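Local coordinates for putative transcriptional regulator protein, LacI family (Rhizobium etli, PDB 3MIZ) that probably binds regulatory DNA and acts as a LacI-type transcriptional repressor, with a periplasmic-binding-protein-like regulatory core, at residues D115-T123 / L148-T157; N205-Y213 / T239-T248. All coordinates share one frame; numbering follows the deposited sequence.

Contact 1 (D115-T123 / L148-T157); sequences DYQGARDLT and LRLDAFRRTT
Across Ala119–Arg149 and Arg120–Ala152, helices 115-123 and 148-157 run in roughly the same direction, their axes 7.6 Å apart at closest approach and crossing at -39°. They pack against the mixed sheet of a periplasmic-binding-protein-like domain. Two alanines allow the close approach: Ala119 CB lies 3.6 Å from Ala152 CB. Ala152 CB also sits over one face of the Tyr116 ring in a CH-pi contact, 3.9 Å from its centroid. CG of Tyr116 is anti to the backbone N (chi1 -169°), which brings the ring across to the other helix. Thr123 OG1 meets the edge of the Phe153 ring and donates to Ala119 O one turn back. At the start of helix 115-127, Asp115 is met side-on by Arg149 in a buried salt bridge. Asp115 OD1 alone takes both hydrogen bonds, from Arg149 NE at 2.7 Å and NH2 at 2.8 Å. Asp115 OD2 pairs with Arg81, and Arg149 NH1 donates to Gly204 O. A leucine in place of Arg149 would probably leave Asp115 OD1 without its charged mate and Gly204 O without the NH1 donor. Carboxylate and guanidinium are nearly coplanar: NE meets OD1 on its anti lone pair, NH2 nearly along its C-O axis.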
ATOM      1  N   ASP A 115      -9.383  -3.447 -17.894  1.00 15.83           N
ATOM      2  CA  ASP A 115     -10.441  -3.190 -16.918  1.00 16.94           C
ATOM      3  C   ASP A 115     -11.806  -3.639 -17.415  1.00 16.20           C
ATOM      4  O   ASP A 115     -12.596  -4.221 -16.673  1.00 14.62           O
ATOM      5  CB  ASP A 115     -10.511  -1.695 -16.605  1.00 17.30           C
ATOM      6  CG  ASP A 115      -9.330  -1.223 -15.807  1.00 19.62           C
ATOM      7  OD1 ASP A 115      -9.447  -1.142 -14.571  1.00 19.40           O
ATOM      8  OD2 ASP A 115      -8.277  -0.963 -16.417  1.00 20.31           O
ATOM      9  N   TYR A 116     -12.084  -3.345 -18.674  1.00 16.96           N
ATOM     10  CA  TYR A 116     -13.362  -3.697 -19.271  1.00 15.22           C
ATOM     11  C   TYR A 116     -13.585  -5.211 -19.270  1.00 15.44           C
ATOM     12  O   TYR A 116     -14.635  -5.699 -18.833  1.00 14.47           O
ATOM     13  CB  TYR A 116     -13.426  -3.153 -20.703  1.00 15.65           C
ATOM     14  CG  TYR A 116     -14.804  -3.238 -21.317  1.00 15.72           C
ATOM     15  CD1 TYR A 116     -15.726  -2.212 -21.150  1.00 15.89           C
ATOM     16  CD2 TYR A 116     -15.197  -4.365 -22.034  1.00 18.00           C
ATOM     17  CE1 TYR A 116     -17.008  -2.308 -21.681  1.00 16.54           C
ATOM     18  CE2 TYR A 116     -16.474  -4.467 -22.569  1.00 16.88           C
ATOM     19  CZ  TYR A 116     -17.373  -3.438 -22.390  1.00 17.69           C
ATOM     20  OH  TYR A 116     -18.642  -3.539 -22.916  1.00 17.02           O
ATOM     21  N   GLN A 117     -12.600  -5.957 -19.756  1.00 15.78           N
ATOM     22  CA  GLN A 117     -12.707  -7.407 -19.810  1.00 15.19           C
ATOM     23  C   GLN A 117     -12.866  -7.986 -18.406  1.00 17.80           C
ATOM     24  O   GLN A 117     -13.702  -8.861 -18.178  1.00 15.15           O
ATOM     25  CB  GLN A 117     -11.466  -7.995 -20.494  1.00 18.14           C
ATOM     26  CG  GLN A 117     -11.223  -9.480 -20.238  1.00 18.90           C
ATOM     27  CD  GLN A 117     -10.386  -9.716 -19.001  1.00 20.62           C
ATOM     28  OE1 GLN A 117      -9.379  -9.044 -18.794  1.00 20.11           O
ATOM     29  NE2 GLN A 117     -10.789 -10.682 -18.173  1.00 18.26           N
ATOM     30  N   GLY A 118     -12.061  -7.487 -17.470  1.00 14.72           N
ATOM     31  CA  GLY A 118     -12.128  -7.971 -16.103  1.00 15.35           C
ATOM     32  C   GLY A 118     -13.498  -7.778 -15.482  1.00 14.99           C
ATOM     33  O   GLY A 118     -14.032  -8.699 -14.857  1.00 16.13           O
ATOM     34  N   ALA A 119     -14.074  -6.589 -15.648  1.00 13.56           N
ATOM     35  CA  ALA A 119     -15.391  -6.301 -15.083  1.00 15.34           C
ATOM     36  C   ALA A 119     -16.459  -7.119 -15.793  1.00 16.61           C
ATOM     37  O   ALA A 119     -17.447  -7.537 -15.181  1.00 13.12           O
ATOM     38  CB  ALA A 119     -15.707  -4.812 -15.189  1.00 17.23           C
ATOM     39  N   ARG A 120     -16.254  -7.343 -17.088  1.00 15.16           N
ATOM     40  CA  ARG A 120     -17.185  -8.133 -17.878  1.00 17.52           C
ATOM     41  C   ARG A 120     -17.226  -9.564 -17.338  1.00 15.10           C
ATOM     42  O   ARG A 120     -18.299 -10.110 -17.094  1.00 15.93           O
ATOM     43  CB  ARG A 120     -16.752  -8.153 -19.353  1.00 17.94           C
ATOM     44  CG  ARG A 120     -17.517  -9.152 -20.226  1.00 20.24           C
ATOM     45  CD  ARG A 120     -17.137  -9.034 -21.708  1.00 22.14           C
ATOM     46  NE  ARG A 120     -15.784  -9.512 -22.033  1.00 24.38           N
ATOM     47  CZ  ARG A 120     -14.856  -8.768 -22.639  1.00 26.49           C
ATOM     48  NH1 ARG A 120     -15.129  -7.512 -22.973  1.00 28.98           N
ATOM     49  NH2 ARG A 120     -13.663  -9.275 -22.942  1.00 19.78           N
ATOM     50  N   ASP A 121     -16.056 -10.164 -17.155  1.00 15.70           N
ATOM     51  CA  ASP A 121     -15.984 -11.537 -16.674  1.00 16.75           C
ATOM     52  C   ASP A 121     -16.491 -11.703 -15.250  1.00 18.99           C
ATOM     53  O   ASP A 121     -17.060 -12.739 -14.903  1.00 19.95           O
ATOM     54  CB  ASP A 121     -14.553 -12.057 -16.777  1.00 16.46           C
ATOM     55  CG  ASP A 121     -14.118 -12.261 -18.212  1.00 20.23           C
ATOM     56  OD1 ASP A 121     -15.007 -12.374 -19.086  1.00 20.38           O
ATOM     57  OD2 ASP A 121     -12.901 -12.322 -18.464  1.00 19.70           O
ATOM     58  N   LEU A 122     -16.293 -10.678 -14.431  1.00 17.29           N
ATOM     59  CA  LEU A 122     -16.731 -10.714 -13.045  1.00 17.14           C
ATOM     60  C   LEU A 122     -18.254 -10.593 -13.005  1.00 16.06           C
ATOM     61  O   LEU A 122     -18.916 -11.243 -12.197  1.00 14.58           O
ATOM     62  CB  LEU A 122     -16.063  -9.569 -12.279  1.00 19.57           C
ATOM     63  CG  LEU A 122     -15.879  -9.657 -10.767  1.00 24.21           C
ATOM     64  CD1 LEU A 122     -15.386 -11.031 -10.355  1.00 23.37           C
ATOM     65  CD2 LEU A 122     -14.885  -8.584 -10.355  1.00 25.57           C
ATOM     66  N   THR A 123     -18.812  -9.784 -13.901  1.00 13.86           N
ATOM     67  CA  THR A 123     -20.260  -9.611 -13.948  1.00 15.40           C
ATOM     68  C   THR A 123     -20.898 -10.916 -14.449  1.00 17.57           C
ATOM     69  O   THR A 123     -21.903 -11.377 -13.900  1.00 18.64           O
ATOM     70  CB  THR A 123     -20.651  -8.423 -14.871  1.00 17.62           C
ATOM     71  OG1 THR A 123     -20.079  -7.211 -14.354  1.00 18.27           O
ATOM     72  CG2 THR A 123     -22.174  -8.259 -14.934  1.00 16.70           C
ATOM     73  N   LEU A 148     -14.510   2.498 -17.045  1.00 13.82           N
ATOM     74  CA  LEU A 148     -14.498   1.346 -17.945  1.00 13.64           C
ATOM     75  C   LEU A 148     -15.098   0.110 -17.277  1.00 14.17           C
ATOM     76  O   LEU A 148     -15.766  -0.680 -17.928  1.00 12.98           O
ATOM     77  CB  LEU A 148     -13.077   1.029 -18.399  1.00 13.38           C
ATOM     78  CG  LEU A 148     -12.422   2.099 -19.274  1.00 13.41           C
ATOM     79  CD1 LEU A 148     -11.008   1.661 -19.632  1.00 13.54           C
ATOM     80  CD2 LEU A 148     -13.257   2.305 -20.528  1.00 14.03           C
ATOM     81  N   ARG A 149     -14.851  -0.063 -15.985  1.00 12.76           N
ATOM     82  CA  ARG A 149     -15.404  -1.212 -15.274  1.00 14.38           C
ATOM     83  C   ARG A 149     -16.923  -1.079 -15.200  1.00 15.28           C
ATOM     84  O   ARG A 149     -17.652  -2.071 -15.285  1.00 14.91           O
ATOM     85  CB  ARG A 149     -14.810  -1.299 -13.865  1.00 13.20           C
ATOM     86  CG  ARG A 149     -13.305  -1.472 -13.884  1.00 14.59           C
ATOM     87  CD  ARG A 149     -12.692  -1.378 -12.499  1.00 14.73           C
ATOM     88  NE  ARG A 149     -11.237  -1.322 -12.594  1.00 13.60           N
ATOM     89  CZ  ARG A 149     -10.422  -1.233 -11.550  1.00 15.71           C
ATOM     90  NH1 ARG A 149     -10.911  -1.189 -10.316  1.00 15.81           N
ATOM     91  NH2 ARG A 149      -9.112  -1.187 -11.745  1.00 18.34           N
ATOM     92  N   LEU A 150     -17.391   0.154 -15.047  1.00 15.19           N
ATOM     93  CA  LEU A 150     -18.821   0.428 -14.972  1.00 16.88           C
ATOM     94  C   LEU A 150     -19.449   0.232 -16.351  1.00 17.74           C
ATOM     95  O   LEU A 150     -20.566  -0.285 -16.469  1.00 16.24           O
ATOM     96  CB  LEU A 150     -19.066   1.855 -14.479  1.00 16.11           C
ATOM     97  CG  LEU A 150     -20.530   2.320 -14.487  1.00 20.36           C
ATOM     98  CD1 LEU A 150     -21.377   1.444 -13.554  1.00 17.24           C
ATOM     99  CD2 LEU A 150     -20.592   3.773 -14.063  1.00 20.67           C
ATOM    100  N   ASP A 151     -18.732   0.639 -17.396  1.00 15.33           N
ATOM    101  CA  ASP A 151     -19.244   0.465 -18.754  1.00 15.49           C
ATOM    102  C   ASP A 151     -19.484  -1.025 -18.992  1.00 14.51           C
ATOM    103  O   ASP A 151     -20.482  -1.419 -19.601  1.00 14.68           O
ATOM    104  CB  ASP A 151     -18.242   0.954 -19.800  1.00 16.55           C
ATOM    105  CG  ASP A 151     -18.128   2.470 -19.866  1.00 18.83           C
ATOM    106  OD1 ASP A 151     -19.057   3.188 -19.422  1.00 21.26           O
ATOM    107  OD2 ASP A 151     -17.097   2.941 -20.392  1.00 19.56           O
ATOM    108  N   ALA A 152     -18.554  -1.845 -18.514  1.00 16.14           N
ATOM    109  CA  ALA A 152     -18.638  -3.294 -18.688  1.00 17.99           C
ATOM    110  C   ALA A 152     -19.821  -3.867 -17.930  1.00 18.46           C
ATOM    111  O   ALA A 152     -20.554  -4.701 -18.452  1.00 19.51           O
ATOM    112  CB  ALA A 152     -17.358  -3.958 -18.218  1.00 17.20           C
ATOM    113  N   PHE A 153     -19.996  -3.423 -16.695  1.00 18.66           N
ATOM    114  CA  PHE A 153     -21.096  -3.897 -15.867  1.00 19.85           C
ATOM    115  C   PHE A 153     -22.424  -3.592 -16.551  1.00 22.59           C
ATOM    116  O   PHE A 153     -23.300  -4.456 -16.644  1.00 20.89           O
ATOM    117  CB  PHE A 153     -21.043  -3.217 -14.497  1.00 17.00           C
ATOM    118  CG  PHE A 153     -22.184  -3.579 -13.592  1.00 17.04           C
ATOM    119  CD1 PHE A 153     -22.363  -4.890 -13.164  1.00 16.69           C
ATOM    120  CD2 PHE A 153     -23.079  -2.605 -13.161  1.00 14.80           C
ATOM    121  CE1 PHE A 153     -23.421  -5.226 -12.312  1.00 16.58           C
ATOM    122  CE2 PHE A 153     -24.137  -2.931 -12.312  1.00 17.47           C
ATOM    123  CZ  PHE A 153     -24.306  -4.243 -11.887  1.00 13.93           C
ATOM    124  N   ARG A 154     -22.564  -2.364 -17.037  1.00 22.60           N
ATOM    125  CA  ARG A 154     -23.791  -1.951 -17.706  1.00 25.23           C
ATOM    126  C   ARG A 154     -24.135  -2.780 -18.936  1.00 24.58           C
ATOM    127  O   ARG A 154     -25.255  -3.268 -19.052  1.00 28.08           O
ATOM    128  CB  ARG A 154     -23.717  -0.472 -18.105  1.00 25.89           C
ATOM    129  CG  ARG A 154     -23.854   0.511 -16.956  1.00 30.60           C
ATOM    130  CD  ARG A 154     -23.708   1.939 -17.474  1.00 33.97           C
ATOM    131  NE  ARG A 154     -23.708   2.938 -16.409  1.00 36.98           N
ATOM    132  CZ  ARG A 154     -24.776   3.281 -15.698  1.00 37.50           C
ATOM    133  NH1 ARG A 154     -25.947   2.704 -15.935  1.00 38.70           N
ATOM    134  NH2 ARG A 154     -24.674   4.203 -14.753  1.00 36.74           N
ATOM    135  N   ARG A 155     -23.195  -2.942 -19.862  1.00 25.57           N
ATOM    136  CA  ARG A 155     -23.493  -3.721 -21.063  1.00 26.74           C
ATOM    137  C   ARG A 155     -23.586  -5.228 -20.837  1.00 26.17           C
ATOM    138  O   ARG A 155     -24.424  -5.891 -21.447  1.00 24.24           O
ATOM    139  CB  ARG A 155     -22.471  -3.469 -22.171  1.00 27.97           C
ATOM    140  CG  ARG A 155     -22.809  -4.253 -23.450  1.00 31.18           C
ATOM    141  CD  ARG A 155     -21.758  -4.101 -24.532  1.00 31.97           C
ATOM    142  NE  ARG A 155     -21.976  -5.009 -25.660  1.00 32.12           N
ATOM    143  CZ  ARG A 155     -23.011  -4.955 -26.497  1.00 32.96           C
ATOM    144  NH1 ARG A 155     -23.956  -4.033 -26.349  1.00 32.10           N
ATOM    145  NH2 ARG A 155     -23.092  -5.819 -27.499  1.00 30.39           N
ATOM    146  N   THR A 156     -22.731  -5.776 -19.981  1.00 24.93           N
ATOM    147  CA  THR A 156     -22.768  -7.213 -19.741  1.00 25.07           C
ATOM    148  C   THR A 156     -24.111  -7.608 -19.161  1.00 24.71           C
ATOM    149  O   THR A 156     -24.689  -8.630 -19.545  1.00 24.16           O
ATOM    150  CB  THR A 156     -21.648  -7.658 -18.793  1.00 25.84           C
ATOM    151  OG1 THR A 156     -21.753  -6.945 -17.556  1.00 29.98           O
ATOM    152  CG2 THR A 156     -20.293  -7.395 -19.430  1.00 19.12           C
ATOM    153  N   THR A 157     -24.612  -6.794 -18.238  1.00 23.76           N
ATOM    154  CA  THR A 157     -25.901  -7.073 -17.631  1.00 26.05           C
ATOM    155  C   THR A 157     -27.018  -6.904 -18.660  1.00 27.10           C
ATOM    156  O   THR A 157     -28.006  -7.634 -18.628  1.00 27.34           O
ATOM    157  CB  THR A 157     -26.169  -6.162 -16.408  1.00 27.06           C
ATOM    158  OG1 THR A 157     -27.487  -6.414 -15.908  1.00 31.45           O
ATOM    159  CG2 THR A 157     -26.047  -4.699 -16.774  1.00 22.74           C
TER

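Contact 2 (N205-Y213 / T239-T248); sequences NDEMAIQIY and TMALKPELTT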
ATOM      1  N   ASN A 205     -13.616  -1.492  -6.264  1.00 12.72           N
ATOM      2  CA  ASN A 205     -12.321  -2.152  -6.104  1.00 11.92           C
ATOM      3  C   ASN A 205     -12.254  -2.858  -4.748  1.00 12.59           C
ATOM      4  O   ASN A 205     -13.166  -2.730  -3.922  1.00  9.15           O
ATOM      5  CB  ASN A 205     -11.142  -1.176  -6.271  1.00 11.70           C
ATOM      6  CG  ASN A 205     -11.046  -0.148  -5.156  1.00 15.76           C
ATOM      7  OD1 ASN A 205     -11.747  -0.225  -4.151  1.00 12.04           O
ATOM      8  ND2 ASN A 205     -10.158   0.827  -5.338  1.00 16.46           N
ATOM      9  N   ASP A 206     -11.177  -3.604  -4.519  1.00 10.78           N
ATOM     10  CA  ASP A 206     -11.030  -4.351  -3.274  1.00 10.25           C
ATOM     11  C   ASP A 206     -11.011  -3.478  -2.024  1.00 12.04           C
ATOM     12  O   ASP A 206     -11.611  -3.828  -1.015  1.00 10.57           O
ATOM     13  CB  ASP A 206      -9.758  -5.202  -3.309  1.00 10.67           C
ATOM     14  CG  ASP A 206      -9.760  -6.205  -4.450  1.00 12.37           C
ATOM     15  OD1 ASP A 206     -10.849  -6.642  -4.858  1.00 14.42           O
ATOM     16  OD2 ASP A 206      -8.664  -6.573  -4.923  1.00 14.74           O
ATOM     17  N   GLU A 207     -10.317  -2.344  -2.089  1.00 10.43           N
ATOM     18  CA  GLU A 207     -10.233  -1.459  -0.945  1.00 12.87           C
ATOM     19  C   GLU A 207     -11.637  -1.117  -0.430  1.00 12.40           C
ATOM     20  O   GLU A 207     -11.906  -1.216   0.767  1.00 11.42           O
ATOM     21  CB  GLU A 207      -9.483  -0.177  -1.336  1.00 13.82           C
ATOM     22  CG  GLU A 207      -9.029   0.628  -0.152  1.00 19.30           C
ATOM     23  CD  GLU A 207      -8.176   1.812  -0.547  1.00 19.88           C
ATOM     24  OE1 GLU A 207      -7.260   1.633  -1.381  1.00 23.43           O
ATOM     25  OE2 GLU A 207      -8.416   2.914  -0.014  1.00 21.36           O
HETATM   26  N   MSE A 208     -12.518  -0.727  -1.349  1.00 12.51           N
HETATM   27  CA  MSE A 208     -13.900  -0.357  -1.023  1.00 10.20           C
HETATM   28  C   MSE A 208     -14.692  -1.516  -0.401  1.00 12.15           C
HETATM   29  O   MSE A 208     -15.636  -1.297   0.376  1.00 13.60           O
HETATM   30  CB  MSE A 208     -14.624   0.113  -2.296  1.00 14.28           C
HETATM   31  CG  MSE A 208     -14.047   1.352  -2.974  1.00 15.67           C
HETATM   32 SE   MSE A 208     -14.898   1.658  -4.712  1.00 24.05          SE
HETATM   33  CE  MSE A 208     -16.622   2.175  -4.060  1.00 16.71           C
ATOM     34  N   ALA A 209     -14.324  -2.745  -0.754  1.00 11.67           N
ATOM     35  CA  ALA A 209     -15.014  -3.930  -0.241  1.00 13.33           C
ATOM     36  C   ALA A 209     -14.953  -4.015   1.273  1.00 13.30           C
ATOM     37  O   ALA A 209     -15.851  -4.572   1.894  1.00 14.29           O
ATOM     38  CB  ALA A 209     -14.432  -5.204  -0.855  1.00 11.02           C
ATOM     39  N   ILE A 210     -13.893  -3.475   1.872  1.00 12.88           N
ATOM     40  CA  ILE A 210     -13.789  -3.510   3.322  1.00 10.14           C
ATOM     41  C   ILE A 210     -15.032  -2.865   3.940  1.00 12.02           C
ATOM     42  O   ILE A 210     -15.632  -3.415   4.858  1.00 11.26           O
ATOM     43  CB  ILE A 210     -12.550  -2.745   3.838  1.00  8.94           C
ATOM     44  CG1 ILE A 210     -11.263  -3.423   3.353  1.00  9.44           C
ATOM     45  CG2 ILE A 210     -12.561  -2.722   5.375  1.00 11.57           C
ATOM     46  CD1 ILE A 210     -10.008  -2.580   3.598  1.00 14.32           C
ATOM     47  N   GLN A 211     -15.414  -1.697   3.430  1.00 11.06           N
ATOM     48  CA  GLN A 211     -16.580  -0.982   3.955  1.00 13.24           C
ATOM     49  C   GLN A 211     -17.904  -1.678   3.664  1.00 12.53           C
ATOM     50  O   GLN A 211     -18.846  -1.581   4.462  1.00 12.93           O
ATOM     51  CB  GLN A 211     -16.618   0.445   3.402  1.00 12.71           C
ATOM     52  CG  GLN A 211     -15.430   1.279   3.856  1.00 14.44           C
ATOM     53  CD  GLN A 211     -15.546   2.726   3.438  1.00 13.24           C
ATOM     54  OE1 GLN A 211     -16.495   3.421   3.819  1.00 12.57           O
ATOM     55  NE2 GLN A 211     -14.582   3.192   2.652  1.00 12.21           N
ATOM     56  N   ILE A 212     -17.978  -2.367   2.526  1.00 11.57           N
ATOM     57  CA  ILE A 212     -19.190  -3.089   2.139  1.00 12.39           C
ATOM     58  C   ILE A 212     -19.355  -4.346   3.016  1.00 13.27           C
ATOM     59  O   ILE A 212     -20.471  -4.737   3.359  1.00 14.74           O
ATOM     60  CB  ILE A 212     -19.138  -3.480   0.640  1.00 11.08           C
ATOM     61  CG1 ILE A 212     -18.974  -2.210  -0.208  1.00 12.32           C
ATOM     62  CG2 ILE A 212     -20.429  -4.197   0.233  1.00 14.75           C
ATOM     63  CD1 ILE A 212     -18.743  -2.454  -1.678  1.00 11.73           C
ATOM     64  N   TYR A 213     -18.246  -4.989   3.366  1.00 12.20           N
ATOM     65  CA  TYR A 213     -18.311  -6.170   4.232  1.00 13.38           C
ATOM     66  C   TYR A 213     -18.869  -5.735   5.579  1.00 12.05           C
ATOM     67  O   TYR A 213     -19.758  -6.378   6.134  1.00 13.80           O
ATOM     68  CB  TYR A 213     -16.915  -6.763   4.458  1.00 11.97           C
ATOM     69  CG  TYR A 213     -16.556  -7.920   3.549  1.00 15.64           C
ATOM     70  CD1 TYR A 213     -16.597  -7.790   2.162  1.00 14.82           C
ATOM     71  CD2 TYR A 213     -16.112  -9.130   4.087  1.00 15.06           C
ATOM     72  CE1 TYR A 213     -16.200  -8.836   1.328  1.00 16.29           C
ATOM     73  CE2 TYR A 213     -15.706 -10.179   3.265  1.00 16.50           C
ATOM     74  CZ  TYR A 213     -15.752 -10.026   1.890  1.00 15.04           C
ATOM     75  OH  TYR A 213     -15.331 -11.054   1.078  1.00 16.94           O
ATOM     76  N   THR A 239      -7.749  -8.432  -0.032  1.00 19.66           N
ATOM     77  CA  THR A 239      -8.401  -9.691  -0.398  1.00 21.26           C
ATOM     78  C   THR A 239      -8.202 -10.860   0.548  1.00 25.11           C
ATOM     79  O   THR A 239      -9.133 -11.651   0.764  1.00 25.79           O
ATOM     80  CB  THR A 239      -8.028 -10.122  -1.836  1.00 20.83           C
ATOM     81  OG1 THR A 239      -6.619 -10.366  -1.926  1.00 19.23           O
ATOM     82  CG2 THR A 239      -8.418  -9.020  -2.817  1.00 18.40           C
HETATM   83  N   MSE A 240      -7.006 -10.968   1.120  1.00 26.14           N
HETATM   84  CA  MSE A 240      -6.705 -12.051   2.044  1.00 31.02           C
HETATM   85  C   MSE A 240      -6.908 -11.690   3.516  1.00 29.94           C
HETATM   86  O   MSE A 240      -6.633 -12.500   4.408  1.00 29.06           O
HETATM   87  CB  MSE A 240      -5.277 -12.533   1.819  1.00 38.72           C
HETATM   88  CG  MSE A 240      -5.081 -13.182   0.464  1.00 47.90           C
HETATM   89 SE   MSE A 240      -3.293 -13.828   0.251  1.00 64.65          SE
HETATM   90  CE  MSE A 240      -3.539 -15.606   0.987  1.00 58.35           C
ATOM     91  N   ALA A 241      -7.385 -10.474   3.765  1.00 25.35           N
ATOM     92  CA  ALA A 241      -7.662 -10.019   5.122  1.00 23.08           C
ATOM     93  C   ALA A 241      -9.146 -10.257   5.372  1.00 21.65           C
ATOM     94  O   ALA A 241      -9.550 -10.731   6.432  1.00 22.25           O
ATOM     95  CB  ALA A 241      -7.338  -8.530   5.264  1.00 21.44           C
ATOM     96  N   LEU A 242      -9.961  -9.924   4.379  1.00 18.76           N
ATOM     97  CA  LEU A 242     -11.397 -10.111   4.499  1.00 17.99           C
ATOM     98  C   LEU A 242     -11.715 -11.598   4.567  1.00 17.90           C
ATOM     99  O   LEU A 242     -11.054 -12.425   3.930  1.00 18.03           O
ATOM    100  CB  LEU A 242     -12.126  -9.491   3.302  1.00 15.73           C
ATOM    101  CG  LEU A 242     -11.871  -8.002   3.039  1.00 15.32           C
ATOM    102  CD1 LEU A 242     -12.558  -7.584   1.746  1.00 16.11           C
ATOM    103  CD2 LEU A 242     -12.367  -7.173   4.218  1.00 17.37           C
ATOM    104  N   LYS A 243     -12.724 -11.929   5.360  1.00 16.38           N
ATOM    105  CA  LYS A 243     -13.176 -13.306   5.505  1.00 17.22           C
ATOM    106  C   LYS A 243     -14.688 -13.216   5.367  1.00 15.32           C
ATOM    107  O   LYS A 243     -15.333 -12.455   6.090  1.00 17.05           O
ATOM    108  CB  LYS A 243     -12.815 -13.858   6.891  1.00 18.13           C
ATOM    109  CG  LYS A 243     -11.337 -13.767   7.254  1.00 18.43           C
ATOM    110  CD  LYS A 243     -10.471 -14.665   6.384  1.00 22.52           C
ATOM    111  CE  LYS A 243      -9.005 -14.559   6.787  1.00 22.23           C
ATOM    112  NZ  LYS A 243      -8.123 -15.455   5.989  1.00 23.70           N
ATOM    113  N   PRO A 244     -15.276 -13.981   4.438  1.00 16.68           N
ATOM    114  CA  PRO A 244     -14.616 -14.920   3.521  1.00 16.01           C
ATOM    115  C   PRO A 244     -13.661 -14.249   2.541  1.00 16.71           C
ATOM    116  O   PRO A 244     -13.787 -13.051   2.247  1.00 15.13           O
ATOM    117  CB  PRO A 244     -15.790 -15.573   2.802  1.00 17.39           C
ATOM    118  CG  PRO A 244     -16.772 -14.445   2.709  1.00 14.94           C
ATOM    119  CD  PRO A 244     -16.705 -13.841   4.101  1.00 13.90           C
ATOM    120  N   GLU A 245     -12.701 -15.029   2.044  1.00 16.91           N
ATOM    121  CA  GLU A 245     -11.722 -14.540   1.079  1.00 19.03           C
ATOM    122  C   GLU A 245     -12.478 -13.932  -0.104  1.00 15.16           C
ATOM    123  O   GLU A 245     -13.393 -14.547  -0.641  1.00 13.48           O
ATOM    124  CB  GLU A 245     -10.839 -15.696   0.599  1.00 22.46           C
ATOM    125  CG  GLU A 245      -9.900 -16.247   1.653  1.00 31.57           C
ATOM    126  CD  GLU A 245      -8.799 -15.269   2.020  1.00 37.05           C
ATOM    127  OE1 GLU A 245      -9.118 -14.175   2.530  1.00 38.68           O
ATOM    128  OE2 GLU A 245      -7.610 -15.596   1.795  1.00 39.28           O
ATOM    129  N   LEU A 246     -12.068 -12.735  -0.510  1.00 14.65           N
ATOM    130  CA  LEU A 246     -12.719 -11.997  -1.596  1.00 13.94           C
ATOM    131  C   LEU A 246     -12.459 -12.459  -3.030  1.00 11.86           C
ATOM    132  O   LEU A 246     -11.312 -12.505  -3.488  1.00 14.58           O
ATOM    133  CB  LEU A 246     -12.345 -10.517  -1.487  1.00 12.18           C
ATOM    134  CG  LEU A 246     -13.051  -9.519  -2.407  1.00 14.01           C
ATOM    135  CD1 LEU A 246     -14.534  -9.445  -2.065  1.00 14.31           C
ATOM    136  CD2 LEU A 246     -12.410  -8.152  -2.237  1.00 16.34           C
ATOM    137  N   THR A 247     -13.533 -12.787  -3.739  1.00 11.43           N
ATOM    138  CA  THR A 247     -13.427 -13.190  -5.136  1.00 12.02           C
ATOM    139  C   THR A 247     -13.254 -11.876  -5.898  1.00 12.76           C
ATOM    140  O   THR A 247     -14.004 -10.926  -5.682  1.00  9.73           O
ATOM    141  CB  THR A 247     -14.686 -13.935  -5.571  1.00 14.37           C
ATOM    142  OG1 THR A 247     -14.697 -15.224  -4.929  1.00 13.21           O
ATOM    143  CG2 THR A 247     -14.718 -14.116  -7.085  1.00 13.27           C
ATOM    144  N   THR A 248     -12.273 -11.818  -6.792  1.00 13.44           N
ATOM    145  CA  THR A 248     -11.996 -10.559  -7.482  1.00 13.76           C
ATOM    146  C   THR A 248     -11.390 -10.764  -8.867  1.00 15.74           C
ATOM    147  O   THR A 248     -11.298 -11.888  -9.362  1.00 14.53           O
ATOM    148  CB  THR A 248     -11.021  -9.719  -6.592  1.00 13.65           C
ATOM    149  OG1 THR A 248     -10.882  -8.388  -7.101  1.00 13.85           O
ATOM    150  CG2 THR A 248      -9.648 -10.379  -6.550  1.00 13.30           C
TER
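Leu242 fills the centre of this contact, between Tyr213, Ala209 and Ile210 of the helix. Its CD1 lies over one face of the Tyr213 ring, 4.0 Å from the centroid, in a CH-pi contact. The same methyl touches Ala209 CB. The other branch, CD2, turns to Ile210 and meets CG1 at 4.0 Å. Leu242 of the second subunit also packs on Ile210. Leu246 extends the apolar patch. Its two methyls divide the work: CD2 rests on Ala209 CB at 3.8 Å, and CD1 comes to the edge of the Tyr213 ring near CE1. Leu246 holds CG opposite its own backbone N (chi1 -172°), which places CD1 by Tyr213 and CD2 by Ala209.

The loop bends round the rim of Tyr213. Pro244, which follows a cis peptide bond, sets its CD 3.9 Å from Tyr213 CE2. The hydroxyl at the end of the ring is then held by the loop backbone: Tyr213 OH donates to Pro244 O at 2.8 Å, tilted 28° from the carbonyl plane. This bond anchors the hydroxyl end, while Leu242 over the face and Pro244 CD near CE2 are likely to limit turning of the ring.

At the N-terminal end of the helix, Asp206 forms the polar edge. Asp206 OD1 accepts from Thr248 OG1 at 2.8 Å on its syn lone pair. OD2 accepts from Phe235 N, and Thr239 CG2 lies 3.2 Å from this oxygen. The hydroxyl of Thr239 itself bonds to Asp234. The carboxylate thus ties the helix start to two parts of the following chain. Asn205, the residue before Asp206, is the N-cap, its OD1 accepting from Met208 N. The whole is a capped helix packed against the loop leading into strand 248-250, within the periplasmic-binding-protein-like fold of the LacI family.

Both segments of contact 1 precede those of contact 2 in the sequence, and the centres of the contacts lie about 19 Å apart. They sit on opposite faces of the mixed sheet that includes strands 134-138 and 200-203. Side chains of helices 115-127 and 144-160 touch strand 200-203 through Met202, while those of helix 206-217 touch it through the neighbouring Ser203. The contacts meet at two points: Arg149 NH1 packs near Asn205 CB, and Leu122 CD1 near the backbone of Thr248. Arg149 thereby ties helix 144-160 to the turn before helix 206-217. Contact 1 stays within one subunit. Contact 2 also packs against the second subunit, so it joins the domain core to the dimer interface.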